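Local coordinates for histidine-containing Phosphotransfer Protein type 1, MtHPt1 (Medicago truncatula, PDB 3US6) that probably relays phosphoryl groups between cytokinin sensor histidine kinases and response regulators, as a histidine-containing phosphotransfer mediator of plant hormone signalling, at residues Glu20-Gly25 / Tyr123-Asn128; Leu28-Leu33 / Ala86-Gln91; Lys58-Ala63 / Arg114-Val119; His77-Lys82 / Ala99-Cys104; Ser84-Ser87 / Val93-Ser96. All coordinates share one frame; numbering follows the deposited sequence.

All five contacts hold together one elongated, all-helical chain. Contact 1 spans the longest separation, joining the loop between helices 3-19 and 25-32 to helix 109-142, and the other four lie between its segments in sequence. Contact 3 joins helix 41-64 to helix 109-142, while contacts 4 and 5 both pair helix 71-88 with helix 91-106, their centres about 10 Å apart. Contact 2 sets helix 25-32 against the end of helix 71-88, about 24 Å from contact 3, centre to centre. V119 CG1 lies 3.3 Å from F81 CE2 and L116 CB 3.6 Å from F100 CE2, so contacts 3 and 4 share one core, with the predicted phosphohistidine on its exposed flank.

Contact 1. Residues Glu20-Gly25 / Tyr123-Asn128; sequences EGFLDG and YLLVKN
F22 and V126 make the closest backbone approach, their CA atoms 6.2 Å apart, and the first shell is built around them. The methyl V126 CG2 comes within 3.7 Å of F22 O and 4.2 Å of F22 CB, while L23 reaches the same methyl with its CD2. Beside this, the ring of F22 crosses L125 at an angle: L125 CD1 sits 3.8 Å from F22 CE1, at the ring edge and near its plane. No hydrogen bond joins the two segments, so shape and apolar contact carry the pairing. F22 has CG anti to its carbonyl carbon (chi1 -68°), which sets CG beside its own backbone N, and the CE1 edge of the ring then meets L125. In the ring plane, E20 OE1 lies 3.4 Å from F22 CE2; a carboxylate oxygen there faces the weakly positive C-H edge, which is probably mildly favourable.

The second shell fixes the loop. G21 ends helix 3-19 in a Schellman motif with phi at 92°, a value at which a CB would collide with the preceding carbonyl oxygen. D24 stands at the N-cap of helix 25-32, where its OD1 accepts from Q26 N, and E20 O is held by R92 NH1. On helix 109-142, L124 O accepts from N128 N and, at 2.8 Å, from N128 ND2, the two donors arriving from opposite faces of its plane. The whole is a short helix-to-helix turn, Schellman-closed at one end and N-capped at the other, laid against the long last helix of the histidine-phosphotransfer helical bundle.

Contact 2. Residues Leu28-Leu33 / Ala86-Gln91; sequences LQLQQL and ASIGAQ
L30 meets the backbone of S87 and I88, and its side chain accounts for every close contact here. Its CB points toward the segment 86-91, with the CA atoms of L30 and I88 7.1 Å apart. From CB the chain leads to CG, which lies anti to the carbonyl carbon (chi1 -67°), and this carries the fork onto the end of helix 71-88. One branch, CD1, stops 4.1 Å from I88 CA and 4.2 Å from I88 CB. The other, CD2, rests 4.0 Å from S87 O. The two methyls thus lie along the peptide joining S87 to I88, touching mainly main chain.

The reason is the direction of I88: its CB bond turns away from L30, and its side chain packs on V45 and F49 of helix 41-64, a helix that L30 also touches through V42. G89 then breaks the helix with positive phi (89°) in a Schellman motif, and its N bonds to A86 O at 3.1 Å. A90 follows as the centre of an inverse gamma turn and is the N-cap of helix 91-106.

With 95 Å² buried in total and no hydrogen bond across, the contact is apolar and made by van der Waals touch: two methyls laid on a helix end, a contact that depends on shape and contributes no polar partner to the carbonyl it touches.

Contact 3. Residues Lys58-Ala63 / Arg114-Val119; sequences KDLSFA and RCLQQV
L60 and S61 receive L116 where two antiparallel helices of the phosphotransfer four-helix bundle lie side by side: helix 41-64, running one way, and helix 109-142, running back. The nearest CA atoms are those of S61 and L116, 7.2 Å apart, and 141 Å² is buried in all.

In sequence order, L60 comes first. Its CB points toward L116 and touches both methyls, CD2 at 3.8 Å and CD1 at 3.9 Å, while its own CD1 comes to 4.1 Å from L116 CD1; the two leucines cross obliquely. L60 also packs on V74 and H77 of helix 71-88. S61 follows, contributing chiefly its backbone; in the conformer described, S61 OG lies 3.8 Å from L116 CD2 and is hydrogen-bonded to L57 O of its own helix, so the polar end is satisfied there.

L116 has CG anti to its backbone N (chi1 177°), which directs the fork to L60 and S61: CD2 reaches the backbone and CD1 the L60 side chain, with L57, V64 and F100 around them. Cutting this side chain back to an alanine is likely to open a gap beside the L60-S61 backbone and cost F100 and L57 one neighbour. V119, one turn on, packs mainly on F81, F100 and L57.

Away from the interface, Q118 NE2 gives a 2.7 Å hydrogen bond to Q117 OE1, tilted 25° from the carbonyl plane, and Q117 NE2 in turn meets Q121 OE1. The tightest point is the single methyl L116 CD2, which presses to 3.4 Å of S61 CA.

Contact 4. Residues His77-Lys82 / Ala99-Cys104; sequences HVHQFK and AFRNFC
R101 uses its guanidinium twice: NE forms a salt bridge with D75 OD1, and one face of the same guanidinium lies against H79. No hydrogen bond crosses the contact itself. H79 CD2 lies over that face, 3.1 Å from R101 NH1 and 3.5 Å from R101 CZ, displaced toward the rim. The imidazole and guanidinium planes stand 44° apart, so the two groups cross at an angle instead of stacking. This is close packing, and D75 helps fix the rotation of the guanidinium while H79 lies against it. R101 is bent at chi3 (76°), which turns the end of its chain back to the histidine.

Deeper in, V78 lies between F100 and R101. Its CG2 makes a CH-pi contact over one face of the F100 ring, 3.8 Å from the centroid and close to the normal, for the one of two F100 conformers described here. Its CG1 meets R101 CG at 3.8 Å, the two side chains sliding past each other in opposite directions. A leucine in place of R101 would probably leave D75 without its charged mate and H79 without the flat group it lies against.

K82 NZ is 6.0 Å from R101 NH1, which puts two basic groups close to H79, an arrangement that could favour a phosphoryl group there. The helices run antiparallel, their segment axes 9.8 Å apart at an angle of 163°. That pairing, with the predicted phosphohistidine H79 exposed on one helix, is consistent with the phosphotransfer site of an HPt domain.

Contact 5. Residues Ser84-Ser87 / Val93-Ser96; sequences SSAS and VKNS
S85 and V93 form the tight side of this contact: S85 CB lies 3.5 Å from V93 CG1, and the helices come so close that the CA atoms of A86 and K94 are 5.5 Å apart. Small residues permit it. S85 OG sits between its own backbone N and carbonyl carbon (chi1 69°), which lets it bond back to F81 O and K82 O of its own helix. The nearby K94 N, 3.4 Å from S85 OG, is poorly angled and is no hydrogen bond. Deeper still, V93 packs on F81, and on V126 and E122 of helix 109-142.

The outer side is looser. K94 leaves its helix with CG anti to the backbone N (chi1 -178°) and runs extended over A86, whose CB meets K94 CD at 3.7 Å and K94 CE at 3.9 Å. Only the aliphatic part of the lysine is used. Away from this contact, S87 OG donates to S84 O at 2.8 Å.

The contact thus implies divided roles: the serine hydroxyls are satisfied within their own helix. S85 OG is packed, 3.6 Å from V93 CG1, but not bonded across, and the remaining touch is hydrocarbon, from valine inside and lysine outside.

Contact 1. Residues Glu20-Gly25 / Tyr123-Asn128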
# COMPACT_ATOMS: atom_id res chain seq x y z
N GLU A 20 -10.38 8.30 3.15
CA GLU A 20 -10.04 8.53 1.75
C GLU A 20 -9.79 7.21 1.01
O GLU A 20 -9.57 7.25 -0.18
CB GLU A 20 -8.85 9.45 1.61
CG GLU A 20 -9.21 10.85 2.15
CD GLU A 20 -8.05 11.79 2.31
OE1 GLU A 20 -6.89 11.47 2.02
OE2 GLU A 20 -8.33 12.96 2.66
N GLY A 21 -9.77 6.08 1.72
CA GLY A 21 -9.63 4.79 1.08
C GLY A 21 -8.24 4.28 0.95
O GLY A 21 -8.09 3.23 0.34
N PHE A 22 -7.24 4.96 1.50
CA PHE A 22 -5.89 4.51 1.40
C PHE A 22 -5.62 3.24 2.20
O PHE A 22 -4.82 2.41 1.80
CB PHE A 22 -4.90 5.56 1.78
CG PHE A 22 -4.88 6.70 0.79
CD1 PHE A 22 -4.26 6.55 -0.44
CD2 PHE A 22 -5.53 7.88 1.05
CE1 PHE A 22 -4.32 7.58 -1.41
CE2 PHE A 22 -5.55 8.94 0.13
CZ PHE A 22 -4.97 8.75 -1.14
N LEU A 23 -6.32 3.10 3.36
CA LEU A 23 -6.23 1.93 4.22
C LEU A 23 -7.64 1.42 4.49
O LEU A 23 -8.61 2.21 4.53
CB LEU A 23 -5.55 2.24 5.53
CG LEU A 23 -4.14 2.71 5.46
CD1 LEU A 23 -3.72 3.13 6.86
CD2 LEU A 23 -3.23 1.68 4.88
N ASP A 24 -7.75 0.12 4.67
CA ASP A 24 -8.98 -0.54 5.04
C ASP A 24 -8.78 -1.42 6.25
O ASP A 24 -7.73 -1.39 6.91
CB ASP A 24 -9.62 -1.31 3.87
CG ASP A 24 -8.87 -2.56 3.49
OD1 ASP A 24 -8.01 -3.03 4.27
OD2 ASP A 24 -9.17 -3.13 2.42
N GLY A 25 -9.79 -2.20 6.58
CA GLY A 25 -9.78 -2.98 7.81
C GLY A 25 -8.67 -3.99 7.86
O GLY A 25 -8.36 -4.49 8.97
N TYR A 123 0.34 3.39 -5.31
CA TYR A 123 1.37 2.80 -4.48
C TYR A 123 2.25 3.86 -3.83
O TYR A 123 2.45 3.80 -2.65
CB TYR A 123 2.24 1.81 -5.29
CG TYR A 123 3.45 1.41 -4.53
CD1 TYR A 123 3.35 0.55 -3.49
CD2 TYR A 123 4.67 1.94 -4.82
CE1 TYR A 123 4.44 0.23 -2.76
CE2 TYR A 123 5.76 1.62 -4.09
CZ TYR A 123 5.63 0.77 -3.06
OH TYR A 123 6.73 0.43 -2.34
N LEU A 124 2.69 4.85 -4.59
CA LEU A 124 3.56 5.87 -4.03
C LEU A 124 2.79 6.69 -3.00
O LEU A 124 3.34 7.11 -1.98
CB LEU A 124 4.14 6.74 -5.11
CG LEU A 124 5.14 5.92 -5.94
CD1 LEU A 124 5.68 6.76 -7.09
CD2 LEU A 124 6.29 5.39 -5.16
N LEU A 125 1.51 6.98 -3.23
CA LEU A 125 0.72 7.75 -2.27
C LEU A 125 0.69 7.03 -0.94
O LEU A 125 0.92 7.63 0.12
CB LEU A 125 -0.72 8.00 -2.76
CG LEU A 125 -0.86 9.05 -3.88
CD1 LEU A 125 -2.32 9.10 -4.31
CD2 LEU A 125 -0.31 10.42 -3.49
N VAL A 126 0.30 5.77 -0.91
CA VAL A 126 0.17 5.08 0.34
C VAL A 126 1.54 4.81 0.96
O VAL A 126 1.62 4.81 2.20
CB VAL A 126 -0.71 3.80 0.23
CG1 VAL A 126 -0.01 2.66 -0.45
CG2 VAL A 126 -1.25 3.40 1.58
N LYS A 127 2.60 4.58 0.16
CA LYS A 127 3.92 4.43 0.74
C LYS A 127 4.29 5.68 1.51
O LYS A 127 4.74 5.57 2.66
CB LYS A 127 4.94 4.15 -0.34
CG LYS A 127 6.38 4.15 0.14
CD LYS A 127 7.36 3.89 -0.98
CE LYS A 127 8.76 3.66 -0.39
NZ LYS A 127 9.80 4.00 -1.40
N ASN A 128 4.20 6.83 0.87
CA ASN A 128 4.54 8.07 1.51
C ASN A 128 3.71 8.28 2.78
O ASN A 128 4.27 8.66 3.82
CB ASN A 128 4.50 9.23 0.57
CG ASN A 128 5.72 9.26 -0.31
OD1 ASN A 128 6.77 9.76 0.07
ND2 ASN A 128 5.56 8.75 -1.52

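Contact 2. Residues Leu28-Leu33 / Ala86-Gln91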
# COMPACT_ATOMS: atom_id res chain seq x y z
N LEU A 28 -6.04 -2.67 10.07
CA LEU A 28 -6.35 -2.88 11.49
C LEU A 28 -6.07 -4.30 11.94
O LEU A 28 -5.69 -4.55 13.08
CB LEU A 28 -7.82 -2.59 11.74
CG LEU A 28 -8.22 -1.19 11.40
CD1 LEU A 28 -9.62 -1.06 11.97
CD2 LEU A 28 -7.30 -0.17 12.03
N GLN A 29 -6.29 -5.27 11.08
CA GLN A 29 -5.90 -6.67 11.37
C GLN A 29 -4.39 -6.86 11.62
O GLN A 29 -4.00 -7.58 12.56
CB GLN A 29 -6.41 -7.62 10.31
CG GLN A 29 -5.91 -9.04 10.50
CD GLN A 29 -6.45 -9.96 9.41
OE1 GLN A 29 -7.65 -9.89 9.04
NE2 GLN A 29 -5.56 -10.73 8.80
N LEU A 30 -3.54 -6.16 10.87
CA LEU A 30 -2.09 -6.22 11.15
C LEU A 30 -1.82 -5.68 12.51
O LEU A 30 -1.02 -6.23 13.26
CB LEU A 30 -1.30 -5.34 10.17
CG LEU A 30 -1.28 -5.74 8.75
CD1 LEU A 30 -0.28 -4.73 8.10
CD2 LEU A 30 -0.83 -7.20 8.59
N GLN A 31 -2.51 -4.59 12.86
CA GLN A 31 -2.34 -3.99 14.17
C GLN A 31 -2.75 -4.96 15.30
O GLN A 31 -2.17 -4.94 16.38
CB GLN A 31 -3.12 -2.66 14.23
CG GLN A 31 -2.60 -1.52 13.33
CD GLN A 31 -3.54 -0.30 13.38
OE1 GLN A 31 -4.74 -0.45 13.59
NE2 GLN A 31 -2.99 0.89 13.20
N GLN A 32 -3.71 -5.81 15.04
CA GLN A 32 -4.17 -6.77 16.02
C GLN A 32 -3.07 -7.74 16.40
O GLN A 32 -3.04 -8.20 17.52
CB GLN A 32 -5.40 -7.51 15.54
CG GLN A 32 -6.68 -6.72 15.59
CD GLN A 32 -7.83 -7.43 14.90
OE1 GLN A 32 -8.38 -6.94 13.93
NE2 GLN A 32 -8.17 -8.60 15.37
N LEU A 33 -2.19 -8.06 15.46
CA LEU A 33 -1.09 -9.03 15.70
C LEU A 33 0.19 -8.37 16.27
O LEU A 33 1.21 -9.03 16.52
CB LEU A 33 -0.75 -9.74 14.38
CG LEU A 33 -1.80 -10.72 13.83
CD1 LEU A 33 -1.42 -11.17 12.44
CD2 LEU A 33 -1.88 -11.87 14.70
N ALA A 86 -3.61 -5.96 -0.83
CA ALA A 86 -4.81 -6.24 -0.08
C ALA A 86 -4.42 -6.64 1.33
O ALA A 86 -5.10 -6.28 2.28
CB ALA A 86 -5.60 -7.34 -0.67
N SER A 87 -3.37 -7.46 1.44
CA SER A 87 -3.04 -8.07 2.71
C SER A 87 -2.51 -7.06 3.78
O SER A 87 -2.61 -7.33 4.99
CB SER A 87 -2.00 -9.17 2.52
OG SER A 87 -0.70 -8.65 2.44
N ILE A 88 -2.06 -5.89 3.33
CA ILE A 88 -1.64 -4.85 4.24
C ILE A 88 -2.70 -3.78 4.45
O ILE A 88 -2.55 -2.86 5.20
CB ILE A 88 -0.29 -4.24 3.92
CG1 ILE A 88 -0.38 -3.28 2.72
CG2 ILE A 88 0.79 -5.32 3.84
CD1 ILE A 88 0.52 -2.10 2.87
N GLY A 89 -3.80 -3.91 3.70
CA GLY A 89 -4.92 -2.96 3.73
C GLY A 89 -4.83 -1.79 2.78
O GLY A 89 -5.57 -0.84 2.98
N ALA A 90 -3.98 -1.85 1.76
CA ALA A 90 -3.79 -0.75 0.80
C ALA A 90 -4.87 -0.85 -0.24
O ALA A 90 -4.63 -1.33 -1.36
CB ALA A 90 -2.41 -0.80 0.21
N GLN A 91 -6.08 -0.48 0.15
CA GLN A 91 -7.26 -0.77 -0.69
C GLN A 91 -7.31 -0.06 -1.99
O GLN A 91 -7.78 -0.62 -2.99
CB GLN A 91 -8.47 -0.49 0.07
CG GLN A 91 -9.68 -1.20 -0.63
CD GLN A 91 -10.94 -1.08 0.20
OE1 GLN A 91 -11.36 0.03 0.53
NE2 GLN A 91 -11.48 -2.25 0.63

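Contact 3. Residues Lys58-Ala63 / Arg114-Val119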
# COMPACT_ATOMS: atom_id res chain seq x y z
N LYS A 58 8.63 -2.13 -11.28
CA LYS A 58 9.69 -2.04 -12.26
C LYS A 58 9.50 -3.06 -13.39
O LYS A 58 9.55 -2.72 -14.58
CB LYS A 58 11.07 -2.29 -11.62
CG LYS A 58 11.42 -1.29 -10.53
CD LYS A 58 12.73 -1.62 -9.80
CE LYS A 58 13.94 -1.05 -10.55
NZ LYS A 58 13.87 0.44 -10.75
N ASP A 59 9.20 -4.31 -13.04
CA ASP A 59 8.98 -5.28 -14.10
C ASP A 59 7.73 -4.95 -14.94
O ASP A 59 7.72 -5.15 -16.19
CB ASP A 59 8.82 -6.67 -13.49
CG ASP A 59 10.11 -7.18 -12.93
OD1 ASP A 59 11.17 -6.63 -13.34
OD2 ASP A 59 10.06 -8.10 -12.07
N LEU A 60 6.67 -4.44 -14.30
CA LEU A 60 5.45 -4.15 -14.97
C LEU A 60 5.63 -2.98 -15.94
O LEU A 60 5.08 -3.08 -17.06
CB LEU A 60 4.33 -3.83 -13.99
CG LEU A 60 3.61 -5.02 -13.33
CD1 LEU A 60 2.61 -4.50 -12.30
CD2 LEU A 60 2.87 -5.80 -14.38
N SER A 61 6.35 -1.91 -15.56
CA SER A 61 6.46 -0.75 -16.47
C SER A 61 7.16 -1.18 -17.74
O SER A 61 6.71 -0.89 -18.86
CB SER A 61 7.19 0.44 -15.87
OG SER A 61 6.49 0.93 -14.73
N PHE A 62 8.23 -1.94 -17.58
CA PHE A 62 8.97 -2.46 -18.74
C PHE A 62 8.09 -3.33 -19.64
O PHE A 62 8.06 -3.14 -20.85
CB PHE A 62 10.21 -3.25 -18.29
CG PHE A 62 11.04 -3.75 -19.48
CD1 PHE A 62 11.90 -2.89 -20.15
CD2 PHE A 62 10.87 -5.03 -19.94
CE1 PHE A 62 12.64 -3.36 -21.25
CE2 PHE A 62 11.59 -5.48 -21.04
CZ PHE A 62 12.46 -4.64 -21.68
N ALA A 63 7.29 -4.21 -19.02
CA ALA A 63 6.43 -5.09 -19.73
C ALA A 63 5.30 -4.38 -20.47
O ALA A 63 4.94 -4.84 -21.58
CB ALA A 63 5.85 -6.12 -18.76
N ARG A 114 -2.22 3.13 -18.93
CA ARG A 114 -2.78 4.14 -18.06
C ARG A 114 -3.10 3.59 -16.68
O ARG A 114 -2.89 4.22 -15.68
CB ARG A 114 -4.04 4.68 -18.69
CG ARG A 114 -3.72 5.64 -19.77
CD ARG A 114 -4.96 6.38 -20.18
NE ARG A 114 -5.35 5.99 -21.50
CZ ARG A 114 -6.28 5.12 -21.79
NH1 ARG A 114 -6.97 4.55 -20.84
NH2 ARG A 114 -6.53 4.86 -23.05
N CYS A 115 -3.59 2.37 -16.66
CA CYS A 115 -3.89 1.78 -15.39
C CYS A 115 -2.63 1.46 -14.62
O CYS A 115 -2.61 1.62 -13.39
CB CYS A 115 -4.65 0.53 -15.63
SG CYS A 115 -5.35 -0.15 -14.10
N LEU A 116 -1.54 1.04 -15.28
CA LEU A 116 -0.29 0.91 -14.53
C LEU A 116 0.14 2.26 -13.96
O LEU A 116 0.64 2.34 -12.84
CB LEU A 116 0.85 0.28 -15.36
CG LEU A 116 2.26 0.13 -14.70
CD1 LEU A 116 2.13 -0.66 -13.54
CD2 LEU A 116 3.18 -0.58 -15.65
N GLN A 117 -0.03 3.33 -14.68
CA GLN A 117 0.36 4.63 -14.22
C GLN A 117 -0.44 4.90 -12.92
O GLN A 117 0.16 5.36 -11.92
CB GLN A 117 0.13 5.66 -15.32
CG GLN A 117 0.48 7.11 -14.95
CD GLN A 117 -0.54 7.81 -14.07
OE1 GLN A 117 -1.69 7.88 -14.42
NE2 GLN A 117 -0.07 8.39 -12.98
N GLN A 118 -1.69 4.52 -12.89
CA GLN A 118 -2.47 4.77 -11.70
C GLN A 118 -2.08 3.85 -10.54
O GLN A 118 -2.08 4.28 -9.39
CB GLN A 118 -3.95 4.60 -11.96
CG GLN A 118 -4.48 5.64 -12.87
CD GLN A 118 -4.56 6.99 -12.17
OE1 GLN A 118 -5.29 7.15 -11.18
NE2 GLN A 118 -3.77 7.98 -12.65
N VAL A 119 -1.82 2.55 -10.81
CA VAL A 119 -1.36 1.64 -9.75
C VAL A 119 -0.11 2.16 -9.09
O VAL A 119 0.07 2.22 -7.87
CB VAL A 119 -1.02 0.22 -10.35
CG1 VAL A 119 -0.41 -0.69 -9.32
CG2 VAL A 119 -2.27 -0.43 -10.93

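Contact 4. Residues His77-Lys82 / Ala99-Cys104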
# COMPACT_ATOMS: atom_id res chain seq x y z
N HIS A 77 1.60 -10.86 -12.66
CA HIS A 77 2.33 -9.96 -11.75
C HIS A 77 1.36 -8.99 -11.06
O HIS A 77 1.50 -8.75 -9.87
CB HIS A 77 3.41 -9.21 -12.48
CG HIS A 77 4.52 -10.08 -12.97
ND1 HIS A 77 5.53 -9.63 -13.79
CD2 HIS A 77 4.76 -11.40 -12.78
CE1 HIS A 77 6.35 -10.62 -14.08
NE2 HIS A 77 5.90 -11.71 -13.47
N VAL A 78 0.36 -8.48 -11.78
CA VAL A 78 -0.64 -7.61 -11.17
C VAL A 78 -1.42 -8.34 -10.12
O VAL A 78 -1.78 -7.79 -9.03
CB VAL A 78 -1.56 -7.01 -12.24
CG1 VAL A 78 -2.72 -6.21 -11.59
CG2 VAL A 78 -0.76 -6.19 -13.14
N HIS A 79 -1.76 -9.58 -10.43
CA HIS A 79 -2.52 -10.40 -9.50
C HIS A 79 -1.74 -10.59 -8.18
O HIS A 79 -2.27 -10.48 -7.08
CB HIS A 79 -2.87 -11.74 -10.11
CG HIS A 79 -3.73 -12.59 -9.24
ND1 HIS A 79 -3.34 -13.82 -8.76
CD2 HIS A 79 -4.97 -12.36 -8.73
CE1 HIS A 79 -4.30 -14.32 -8.01
NE2 HIS A 79 -5.31 -13.47 -8.00
N GLN A 80 -0.44 -10.82 -8.30
CA GLN A 80 0.41 -10.96 -7.13
C GLN A 80 0.39 -9.68 -6.30
O GLN A 80 0.23 -9.73 -5.10
CB GLN A 80 1.84 -11.33 -7.53
CG GLN A 80 2.77 -11.36 -6.34
CD GLN A 80 4.18 -11.74 -6.74
OE1 GLN A 80 4.38 -12.67 -7.52
NE2 GLN A 80 5.16 -11.00 -6.23
N PHE A 81 0.49 -8.52 -6.97
CA PHE A 81 0.45 -7.21 -6.28
C PHE A 81 -0.90 -6.91 -5.69
O PHE A 81 -0.97 -6.28 -4.63
CB PHE A 81 0.77 -6.16 -7.36
CG PHE A 81 1.13 -4.76 -6.84
CD1 PHE A 81 1.62 -4.56 -5.57
CD2 PHE A 81 1.07 -3.71 -7.65
CE1 PHE A 81 1.95 -3.26 -5.16
CE2 PHE A 81 1.44 -2.44 -7.21
CZ PHE A 81 1.87 -2.25 -5.98
N LYS A 82 -1.97 -7.34 -6.34
CA LYS A 82 -3.28 -7.22 -5.74
C LYS A 82 -3.33 -7.89 -4.35
O LYS A 82 -3.86 -7.32 -3.38
CB LYS A 82 -4.31 -7.85 -6.68
CG LYS A 82 -5.75 -7.63 -6.26
CD LYS A 82 -6.74 -8.35 -7.21
CE LYS A 82 -8.08 -8.61 -6.52
NZ LYS A 82 -7.89 -9.51 -5.34
N ALA A 99 -8.81 -3.09 -11.48
CA ALA A 99 -9.08 -2.40 -12.70
C ALA A 99 -8.09 -2.84 -13.81
O ALA A 99 -8.44 -3.11 -14.94
CB ALA A 99 -9.07 -0.89 -12.46
N PHE A 100 -6.83 -2.85 -13.37
CA PHE A 100 -5.73 -3.30 -14.21
C PHE A 100 -6.06 -4.64 -14.87
O PHE A 100 -6.09 -4.75 -16.09
CB PHE A 100 -4.45 -3.42 -13.39
CG PHE A 100 -3.19 -3.28 -14.20
CD1 PHE A 100 -3.17 -3.62 -15.54
CD2 PHE A 100 -2.03 -2.80 -13.62
CE1 PHE A 100 -2.02 -3.48 -16.29
CE2 PHE A 100 -0.87 -2.66 -14.36
CZ PHE A 100 -0.87 -3.00 -15.70
N ARG A 101 -6.38 -5.63 -14.04
CA ARG A 101 -6.67 -6.96 -14.52
C ARG A 101 -7.85 -6.99 -15.49
O ARG A 101 -7.82 -7.76 -16.46
CB ARG A 101 -7.01 -7.92 -13.38
CG ARG A 101 -5.85 -8.12 -12.44
CD ARG A 101 -6.12 -9.33 -11.56
NE ARG A 101 -5.91 -10.60 -12.29
CZ ARG A 101 -6.39 -11.77 -11.91
NH1 ARG A 101 -7.18 -11.85 -10.85
NH2 ARG A 101 -6.10 -12.85 -12.60
N ASN A 102 -8.84 -6.13 -15.31
CA ASN A 102 -9.91 -6.10 -16.33
C ASN A 102 -9.36 -5.67 -17.70
O ASN A 102 -9.74 -6.22 -18.72
CB ASN A 102 -11.05 -5.21 -15.86
CG ASN A 102 -11.78 -5.82 -14.64
OD1 ASN A 102 -11.87 -7.05 -14.52
ND2 ASN A 102 -12.29 -4.97 -13.76
N PHE A 103 -8.47 -4.67 -17.74
CA PHE A 103 -7.95 -4.21 -18.99
C PHE A 103 -6.96 -5.17 -19.60
O PHE A 103 -6.85 -5.27 -20.81
CB PHE A 103 -7.37 -2.80 -18.85
CG PHE A 103 -8.40 -1.79 -18.52
CD1 PHE A 103 -9.45 -1.55 -19.37
CD2 PHE A 103 -8.29 -1.07 -17.37
CE1 PHE A 103 -10.39 -0.62 -19.06
CE2 PHE A 103 -9.21 -0.13 -17.06
CZ PHE A 103 -10.25 0.09 -17.90
N CYS A 104 -6.31 -5.94 -18.76
CA CYS A 104 -5.48 -7.02 -19.23
C CYS A 104 -6.32 -8.10 -19.91
O CYS A 104 -5.90 -8.64 -20.92
CB CYS A 104 -4.70 -7.55 -18.05
SG CYS A 104 -3.20 -8.23 -18.50

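Contact 5. Residues Ser84-Ser87 / Val93-Ser96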
# COMPACT_ATOMS: atom_id res chain seq x y z
N SER A 84 -0.84 -8.84 -2.32
CA SER A 84 0.07 -8.31 -1.31
C SER A 84 -0.46 -6.97 -0.80
O SER A 84 -0.46 -6.73 0.41
CB SER A 84 1.49 -8.21 -1.87
OG SER A 84 1.50 -7.31 -2.91
N SER A 85 -0.90 -6.09 -1.71
CA SER A 85 -1.48 -4.86 -1.26
C SER A 85 -2.74 -5.04 -0.44
O SER A 85 -2.90 -4.39 0.59
CB SER A 85 -1.69 -3.93 -2.48
OG SER A 85 -2.68 -4.39 -3.33
N ALA A 86 -3.61 -5.96 -0.83
CA ALA A 86 -4.81 -6.24 -0.08
C ALA A 86 -4.42 -6.64 1.33
O ALA A 86 -5.10 -6.28 2.28
CB ALA A 86 -5.60 -7.34 -0.67
N SER A 87 -3.37 -7.46 1.44
CA SER A 87 -3.04 -8.07 2.71
C SER A 87 -2.51 -7.06 3.78
O SER A 87 -2.61 -7.33 4.99
CB SER A 87 -2.00 -9.17 2.52
OG SER A 87 -0.70 -8.65 2.44
N VAL A 93 -4.66 0.74 -3.79
CA VAL A 93 -3.73 -0.01 -4.64
C VAL A 93 -4.42 -1.30 -5.12
O VAL A 93 -4.40 -1.60 -6.32
CB VAL A 93 -2.42 -0.38 -3.88
CG1 VAL A 93 -1.54 -1.27 -4.77
CG2 VAL A 93 -1.71 0.93 -3.48
N LYS A 94 -5.04 -2.03 -4.20
CA LYS A 94 -5.78 -3.26 -4.59
C LYS A 94 -6.80 -2.98 -5.67
O LYS A 94 -6.89 -3.70 -6.66
CB LYS A 94 -6.44 -3.84 -3.35
CG LYS A 94 -7.20 -5.12 -3.56
CD LYS A 94 -8.18 -5.36 -2.48
CE LYS A 94 -8.90 -6.68 -2.73
NZ LYS A 94 -10.06 -6.89 -1.78
N ASN A 95 -7.59 -1.93 -5.48
CA ASN A 95 -8.68 -1.64 -6.44
C ASN A 95 -8.09 -1.27 -7.77
O ASN A 95 -8.68 -1.57 -8.83
CB ASN A 95 -9.53 -0.53 -5.90
CG ASN A 95 -10.38 -0.95 -4.77
OD1 ASN A 95 -10.52 -2.14 -4.49
ND2 ASN A 95 -10.94 0.03 -4.07
N SER A 96 -6.98 -0.53 -7.79
CA SER A 96 -6.29 -0.22 -9.06
C SER A 96 -5.81 -1.47 -9.77
O SER A 96 -5.87 -1.55 -10.95
CB SER A 96 -5.11 0.76 -8.95
OG SER A 96 -5.52 2.02 -8.57